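Uracil-dna glycosylase (Deinococcus radiodurans, PDB 4UQM) belongs to the uracil-DNA glycosylase superfamily, with a four-stranded parallel sheet flanked by helices, and contacts DNA strands in this structure. Local coordinates at residues L94-L108 and G128-N142. The protein carries 1 engineered substitution. Numbering follows the deposited sequence.
With nucleotides of chain C; nucleotides of chain B.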
loop_
_atom_site.group_PDB
_atom_site.type_symbol
_atom_site.label_atom_id
_atom_site.label_comp_id
_atom_site.label_asym_id
_atom_site.label_seq_id
_atom_site.Cartn_x
_atom_site.Cartn_y
_atom_site.Cartn_z
ATOM N N LEU A 94 -1.379 -6.239 -2.833
ATOM C CA LEU A 94 -0.964 -5.795 -1.489
ATOM C C LEU A 94 0.458 -5.305 -1.673
ATOM O O LEU A 94 1.325 -6.069 -2.033
ATOM C CB LEU A 94 -0.946 -6.957 -0.474
ATOM C CG LEU A 94 -2.223 -7.674 -0.123
ATOM C CD1 LEU A 94 -1.920 -8.684 0.972
ATOM C CD2 LEU A 94 -3.211 -6.661 0.310
ATOM N N SER A 95 0.666 -3.997 -1.475
ATOM C CA SER A 95 1.966 -3.432 -1.769
ATOM C C SER A 95 3.087 -4.165 -1.052
ATOM O O SER A 95 2.996 -4.497 0.137
ATOM C CB SER A 95 2.014 -1.940 -1.509
ATOM O OG SER A 95 1.887 -1.596 -0.131
ATOM N N PHE A 96 4.164 -4.378 -1.803
ATOM C CA PHE A 96 5.385 -5.044 -1.355
ATOM C C PHE A 96 5.316 -6.539 -1.180
ATOM O O PHE A 96 6.372 -7.183 -1.053
ATOM C CB PHE A 96 5.961 -4.382 -0.108
ATOM C CG PHE A 96 6.226 -2.910 -0.312
ATOM C CD1 PHE A 96 7.359 -2.525 -1.051
ATOM C CD2 PHE A 96 5.354 -1.909 0.075
ATOM C CE1 PHE A 96 7.602 -1.214 -1.345
ATOM C CE2 PHE A 96 5.614 -0.576 -0.230
ATOM C CZ PHE A 96 6.750 -0.215 -0.950
ATOM N N SER A 97 4.109 -7.122 -1.171
ATOM C CA SER A 97 3.942 -8.548 -0.896
ATOM C C SER A 97 4.158 -9.401 -2.161
ATOM O O SER A 97 3.852 -8.998 -3.283
ATOM C CB SER A 97 2.534 -8.796 -0.390
ATOM O OG SER A 97 2.293 -10.104 0.076
ATOM N N VAL A 98 4.643 -10.613 -1.959
ATOM C CA VAL A 98 4.617 -11.629 -3.001
ATOM C C VAL A 98 3.990 -12.892 -2.435
ATOM O O VAL A 98 4.037 -13.164 -1.222
ATOM C CB VAL A 98 6.020 -11.897 -3.610
ATOM C CG1 VAL A 98 6.514 -10.673 -4.337
ATOM C CG2 VAL A 98 7.062 -12.311 -2.592
ATOM N N ARG A 99 3.454 -13.699 -3.348
ATOM C CA ARG A 99 2.751 -14.927 -2.975
ATOM C C ARG A 99 3.700 -15.984 -2.443
ATOM O O ARG A 99 4.884 -15.946 -2.726
ATOM C CB ARG A 99 1.901 -15.449 -4.137
ATOM C CG ARG A 99 0.785 -14.474 -4.538
ATOM C CD ARG A 99 -0.330 -14.494 -3.541
ATOM N NE ARG A 99 -1.465 -13.597 -3.823
ATOM C CZ ARG A 99 -2.435 -13.784 -4.720
ATOM N NH1 ARG A 99 -2.419 -14.817 -5.552
ATOM N NH2 ARG A 99 -3.420 -12.890 -4.814
ATOM N N PRO A 100 3.169 -16.943 -1.645
ATOM C CA PRO A 100 4.009 -18.080 -1.263
ATOM C C PRO A 100 4.652 -18.735 -2.497
ATOM O O PRO A 100 3.995 -18.921 -3.553
ATOM C CB PRO A 100 3.026 -19.020 -0.520
ATOM C CG PRO A 100 1.926 -18.112 -0.082
ATOM C CD PRO A 100 1.796 -17.067 -1.135
ATOM N N GLY A 101 5.947 -19.002 -2.387
ATOM C CA GLY A 101 6.728 -19.643 -3.426
ATOM C C GLY A 101 7.588 -18.677 -4.231
ATOM O O GLY A 101 8.525 -19.091 -4.902
ATOM N N VAL A 102 7.242 -17.393 -4.197
ATOM C CA VAL A 102 7.881 -16.376 -5.008
ATOM C C VAL A 102 9.096 -15.791 -4.288
ATOM O O VAL A 102 9.027 -15.512 -3.104
ATOM C CB VAL A 102 6.873 -15.270 -5.406
ATOM C CG1 VAL A 102 7.567 -14.179 -6.218
ATOM C CG2 VAL A 102 5.702 -15.858 -6.179
ATOM N N ARG A 103 10.195 -15.606 -5.030
ATOM C CA ARG A 103 11.397 -14.999 -4.501
ATOM C C ARG A 103 11.073 -13.626 -3.870
ATOM O O ARG A 103 10.325 -12.814 -4.437
ATOM C CB ARG A 103 12.422 -14.792 -5.615
ATOM C CG ARG A 103 13.781 -14.216 -5.150
ATOM C CD ARG A 103 14.739 -13.946 -6.289
ATOM N NE ARG A 103 14.880 -15.113 -7.178
ATOM C CZ ARG A 103 15.530 -16.248 -6.938
ATOM N NH1 ARG A 103 16.160 -16.473 -5.787
ATOM N NH2 ARG A 103 15.578 -17.193 -7.881
ATOM N N VAL A 104 11.627 -13.359 -2.703
ATOM C CA VAL A 104 11.466 -12.061 -2.039
ATOM C C VAL A 104 12.153 -10.964 -2.852
ATOM O O VAL A 104 13.389 -11.024 -3.043
ATOM C CB VAL A 104 12.051 -12.095 -0.597
ATOM C CG1 VAL A 104 11.978 -10.734 0.070
ATOM C CG2 VAL A 104 11.270 -13.139 0.226
ATOM N N PRO A 105 11.399 -9.961 -3.339
ATOM C CA PRO A 105 12.062 -8.935 -4.136
ATOM C C PRO A 105 13.003 -8.013 -3.335
ATOM O O PRO A 105 12.869 -7.872 -2.097
ATOM C CB PRO A 105 10.879 -8.105 -4.671
ATOM C CG PRO A 105 9.727 -9.050 -4.669
ATOM C CD PRO A 105 9.939 -9.817 -3.402
ATOM N N PRO A 106 13.917 -7.339 -4.010
ATOM C CA PRO A 106 14.840 -6.434 -3.308
ATOM C C PRO A 106 14.212 -5.441 -2.340
ATOM O O PRO A 106 14.757 -5.222 -1.240
ATOM C CB PRO A 106 15.584 -5.709 -4.457
ATOM C CG PRO A 106 15.512 -6.710 -5.567
ATOM C CD PRO A 106 14.212 -7.444 -5.452
ATOM N N SER A 107 13.099 -4.802 -2.710
ATOM C CA SER A 107 12.487 -3.869 -1.796
ATOM C C SER A 107 12.101 -4.523 -0.487
ATOM O O SER A 107 12.252 -3.922 0.601
ATOM C CB SER A 107 11.253 -3.214 -2.442
ATOM O OG SER A 107 11.629 -2.406 -3.580
ATOM N N LEU A 108 11.492 -5.695 -0.600
ATOM C CA LEU A 108 11.038 -6.400 0.579
ATOM C C LEU A 108 12.228 -6.955 1.380
ATOM O O LEU A 108 12.193 -6.954 2.615
ATOM C CB LEU A 108 10.023 -7.488 0.226
ATOM C CG LEU A 108 9.344 -8.206 1.417
ATOM C CD1 LEU A 108 8.680 -7.234 2.390
ATOM C CD2 LEU A 108 8.366 -9.277 0.951
ATOM N N GLY A 128 7.712 -13.936 1.130
ATOM C CA GLY A 128 7.388 -12.519 1.108
ATOM C C GLY A 128 5.913 -12.171 1.196
ATOM O O GLY A 128 5.503 -11.106 0.734
ATOM N N TYR A 129 5.111 -13.044 1.803
ATOM C CA TYR A 129 3.645 -12.918 1.828
ATOM C C TYR A 129 3.195 -12.153 3.050
ATOM O O TYR A 129 3.418 -12.601 4.185
ATOM C CB TYR A 129 3.057 -14.306 1.813
ATOM C CG TYR A 129 1.584 -14.387 1.642
ATOM C CD1 TYR A 129 0.938 -13.831 0.577
ATOM C CD2 TYR A 129 0.830 -15.125 2.551
ATOM C CE1 TYR A 129 -0.459 -13.969 0.407
ATOM C CE2 TYR A 129 -0.517 -15.309 2.380
ATOM C CZ TYR A 129 -1.165 -14.704 1.334
ATOM O OH TYR A 129 -2.552 -14.885 1.121
ATOM N N LEU A 130 2.564 -10.995 2.815
ATOM C CA LEU A 130 2.293 -10.031 3.885
ATOM C C LEU A 130 0.834 -9.974 4.304
ATOM O O LEU A 130 0.419 -9.054 5.004
ATOM C CB LEU A 130 2.801 -8.653 3.463
ATOM C CG LEU A 130 4.241 -8.580 2.985
ATOM C CD1 LEU A 130 4.541 -7.137 2.567
ATOM C CD2 LEU A 130 5.216 -9.040 4.041
ATOM N N ARG A 131 0.055 -11.004 3.949
ATOM C CA ARG A 131 -1.369 -11.025 4.269
ATOM C C ARG A 131 -1.606 -10.858 5.775
ATOM O O ARG A 131 -2.598 -10.220 6.194
ATOM C CB ARG A 131 -2.026 -12.311 3.782
ATOM C CG ARG A 131 -3.509 -12.432 4.112
ATOM C CD ARG A 131 -4.093 -13.755 3.702
ATOM N NE ARG A 131 -3.559 -14.972 4.393
ATOM C CZ ARG A 131 -3.689 -16.250 3.983
ATOM N NH1 ARG A 131 -4.324 -16.559 2.865
ATOM N NH2 ARG A 131 -3.157 -17.246 4.708
ATOM N N SER A 132 -0.718 -11.420 6.584
ATOM C CA SER A 132 -0.903 -11.351 8.051
ATOM C C SER A 132 -0.735 -9.940 8.600
ATOM O O SER A 132 -1.232 -9.663 9.701
ATOM C CB SER A 132 -0.024 -12.351 8.802
ATOM O OG SER A 132 1.330 -12.011 8.646
ATOM N N TRP A 133 -0.112 -9.047 7.860
ATOM C CA TRP A 133 -0.095 -7.629 8.229
ATOM C C TRP A 133 -1.438 -6.968 7.856
ATOM O O TRP A 133 -2.027 -6.232 8.630
ATOM C CB TRP A 133 1.024 -6.854 7.526
ATOM C CG TRP A 133 2.421 -7.160 7.977
ATOM C CD1 TRP A 133 2.812 -7.932 9.030
ATOM C CD2 TRP A 133 3.625 -6.677 7.370
ATOM N NE1 TRP A 133 4.186 -7.975 9.094
ATOM C CE2 TRP A 133 4.701 -7.169 8.114
ATOM C CE3 TRP A 133 3.886 -5.800 6.318
ATOM C CZ2 TRP A 133 6.021 -6.911 7.768
ATOM C CZ3 TRP A 133 5.212 -5.502 6.015
ATOM C CH2 TRP A 133 6.257 -6.051 6.732
ATOM N N ALA A 134 -1.925 -7.295 6.650
ATOM C CA ALA A 134 -3.229 -6.739 6.202
ATOM C C ALA A 134 -4.347 -7.129 7.157
ATOM O O ALA A 134 -5.266 -6.343 7.441
ATOM C CB ALA A 134 -3.542 -7.215 4.805
ATOM N N GLU A 135 -4.263 -8.355 7.663
ATOM C CA GLU A 135 -5.286 -8.842 8.590
ATOM C C GLU A 135 -5.287 -8.131 9.953
ATOM O O GLU A 135 -6.266 -8.284 10.710
ATOM C CB GLU A 135 -5.073 -10.327 8.802
ATOM C CG GLU A 135 -5.385 -11.163 7.564
ATOM C CD GLU A 135 -4.953 -12.643 7.642
ATOM O OE1 GLU A 135 -4.068 -13.033 8.428
ATOM O OE2 GLU A 135 -5.492 -13.424 6.844
ATOM N N GLN A 136 -4.180 -7.450 10.277
ATOM C CA GLN A 136 -4.065 -6.654 11.523
ATOM C C GLN A 136 -4.369 -5.197 11.345
ATOM O O GLN A 136 -4.113 -4.429 12.238
ATOM C CB GLN A 136 -2.661 -6.772 12.062
ATOM C CG GLN A 136 -2.255 -8.133 12.529
ATOM C CD GLN A 136 -0.791 -7.991 12.972
ATOM O OE1 GLN A 136 -0.557 -7.336 14.005
ATOM N NE2 GLN A 136 0.163 -8.567 12.258
ATOM N N GLY A 137 -4.856 -4.747 10.194
ATOM C CA GLY A 137 -5.179 -3.332 10.029
ATOM C C GLY A 137 -4.124 -2.552 9.312
ATOM O O GLY A 137 -4.228 -1.322 9.326
ATOM N N VAL A 138 -3.192 -3.206 8.642
ATOM C CA VAL A 138 -2.171 -2.500 7.855
ATOM C C VAL A 138 -2.599 -2.499 6.394
ATOM O O VAL A 138 -2.606 -3.557 5.741
ATOM C CB VAL A 138 -0.808 -3.174 7.978
ATOM C CG1 VAL A 138 0.239 -2.383 7.179
ATOM C CG2 VAL A 138 -0.369 -3.273 9.455
ATOM N N LEU A 139 -2.994 -1.332 5.884
ATOM C CA LEU A 139 -3.424 -1.190 4.519
ATOM C C LEU A 139 -2.178 -1.032 3.656
ATOM O O LEU A 139 -1.448 -0.064 3.806
ATOM C CB LEU A 139 -4.366 0.011 4.388
ATOM C CG LEU A 139 -4.947 0.272 3.001
ATOM C CD1 LEU A 139 -5.920 -0.801 2.571
ATOM C CD2 LEU A 139 -5.736 1.583 3.043
ATOM N N LEU A 140 -1.970 -1.993 2.767
ATOM C CA LEU A 140 -0.773 -2.039 1.937
ATOM C C LEU A 140 -1.040 -1.451 0.554
ATOM O O LEU A 140 -1.372 -2.154 -0.394
ATOM C CB LEU A 140 -0.265 -3.492 1.897
ATOM C CG LEU A 140 0.211 -4.044 3.255
ATOM C CD1 LEU A 140 0.349 -5.541 3.157
ATOM C CD2 LEU A 140 1.544 -3.437 3.554
ATOM N N LEU A 141 -0.896 -0.151 0.474
ATOM C CA LEU A 141 -1.304 0.643 -0.696
ATOM C C LEU A 141 -0.080 1.070 -1.506
ATOM O O LEU A 141 1.016 1.137 -1.007
ATOM C CB LEU A 141 -2.117 1.864 -0.252
ATOM C CG LEU A 141 -3.160 2.487 -1.188
ATOM C CD1 LEU A 141 -4.222 1.454 -1.579
ATOM C CD2 LEU A 141 -3.789 3.744 -0.564
ATOM N N ASN A 142 -0.325 1.400 -2.771
ATOM C CA ASN A 142 0.635 2.184 -3.586
ATOM C C ASN A 142 -0.083 3.399 -4.139
ATOM O O ASN A 142 -1.312 3.374 -4.288
ATOM C CB ASN A 142 1.122 1.328 -4.760
ATOM C CG ASN A 142 2.183 0.302 -4.381
ATOM O OD1 ASN A 142 3.187 0.640 -3.770
ATOM N ND2 ASN A 142 2.010 -0.962 -4.829
ATOM P P DA C 13 20.705 -15.003 -5.591
ATOM O OP1 DA C 13 19.759 -15.572 -4.646
ATOM O OP2 DA C 13 22.091 -15.490 -5.626
ATOM O "O5'" DA C 13 19.994 -15.282 -6.983
ATOM C "C5'" DA C 13 18.885 -14.516 -7.429
ATOM C "C4'" DA C 13 18.889 -14.502 -8.933
ATOM O "O4'" DA C 13 19.892 -13.550 -9.333
ATOM C "C3'" DA C 13 19.295 -15.837 -9.558
ATOM O "O3'" DA C 13 18.448 -16.233 -10.648
ATOM C "C2'" DA C 13 20.758 -15.619 -9.921
ATOM C "C1'" DA C 13 20.803 -14.138 -10.231
ATOM N N9 DA C 13 22.102 -13.495 -10.026
ATOM C C8 DA C 13 22.890 -13.620 -8.915
ATOM N N7 DA C 13 23.983 -12.904 -8.959
ATOM C C5 DA C 13 23.925 -12.286 -10.197
ATOM C C6 DA C 13 24.794 -11.408 -10.850
ATOM N N6 DA C 13 25.951 -11.001 -10.334
ATOM N N1 DA C 13 24.443 -10.970 -12.074
ATOM C C2 DA C 13 23.275 -11.368 -12.582
ATOM N N3 DA C 13 22.377 -12.199 -12.070
ATOM C C4 DA C 13 22.756 -12.613 -10.851
ATOM P P DA B 8 13.824 -5.324 -13.023
ATOM O OP1 DA B 8 13.561 -6.608 -13.720
ATOM O OP2 DA B 8 13.185 -4.038 -13.422
ATOM O "O5'" DA B 8 13.842 -5.481 -11.436
ATOM C "C5'" DA B 8 13.819 -4.282 -10.668
ATOM C "C4'" DA B 8 14.311 -4.533 -9.263
ATOM O "O4'" DA B 8 15.757 -4.586 -9.243
ATOM C "C3'" DA B 8 13.914 -3.409 -8.315
ATOM O "O3'" DA B 8 13.612 -3.902 -7.018
ATOM C "C2'" DA B 8 15.143 -2.533 -8.234
ATOM C "C1'" DA B 8 16.289 -3.489 -8.516
ATOM N N9 DA B 8 17.353 -2.880 -9.316
ATOM C C8 DA B 8 18.705 -2.946 -9.077
ATOM N N7 DA B 8 19.424 -2.257 -9.927
ATOM C C5 DA B 8 18.486 -1.681 -10.772
ATOM C C6 DA B 8 18.608 -0.812 -11.871
ATOM N N6 DA B 8 19.782 -0.379 -12.344
ATOM N N1 DA B 8 17.476 -0.428 -12.501
ATOM C C2 DA B 8 16.299 -0.850 -12.016
ATOM N N3 DA B 8 16.056 -1.659 -10.985
ATOM C C4 DA B 8 17.204 -2.041 -10.396
HETATM O O HOH W 1 7.074 -15.727 -1.084
#
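Ser95 and Leu140 begin a series of hydrogen bonds that ties the loop 94-105 to the edge strand 138-142 and to the residues leading into helix 131-134. Ser95 N points almost straight at Leu140 O (3.0 Å, 174° at the hydrogen), approaching from above the carbonyl plane. Its hydroxyl, tucked between backbone N and carbonyl carbon (chi1 67°), gives a second bond, OG to Leu141 O at 3.0 Å, so one serine grips two successive strand carbonyls. Ser97 uses its side chain the other way: Ser97 OG, opposite its own backbone N, accepts the N-H of Leu130 N at 2.9 Å, at the N-cap position of helix 131-134. Val98 N adds a backbone bond to Gly128 O (2.9 Å). A water takes the Gly128 N-H and donates to Arg99 O and Val102 O, bridging to the type II turn 99-102.

Apolar packing fills in between. Leu130 CD1 lies 4.1 Å from Phe96 CB and equally close to Leu108 CD1, while Leu94 CB rests against Leu140 CD1. Having no side chain, Gly128 admits Leu108 CD2 to 3.4 Å from its CA, a tight fit. Where the contact is more open to solvent, Pro100 CD sits over one face of Tyr129, 4.0 Å from the ring centroid, in a CH-pi contact; Val98 O meets the ring edge, and the backbone N of Arg131 lies over the centre of the opposite face.

Within the type II turn 94-97, the Phe96 ring meets Trp183 edge-to-face and also touches the His206 ring. Leu94 and Ala134 both pack on Tyr69 of helix 65-69. The loop thus packs on the edge strand of the parallel sheet in the superfamily's alpha/beta core; strand 138-142 runs beside strand 77-81, and the loop continues into helix 106-118.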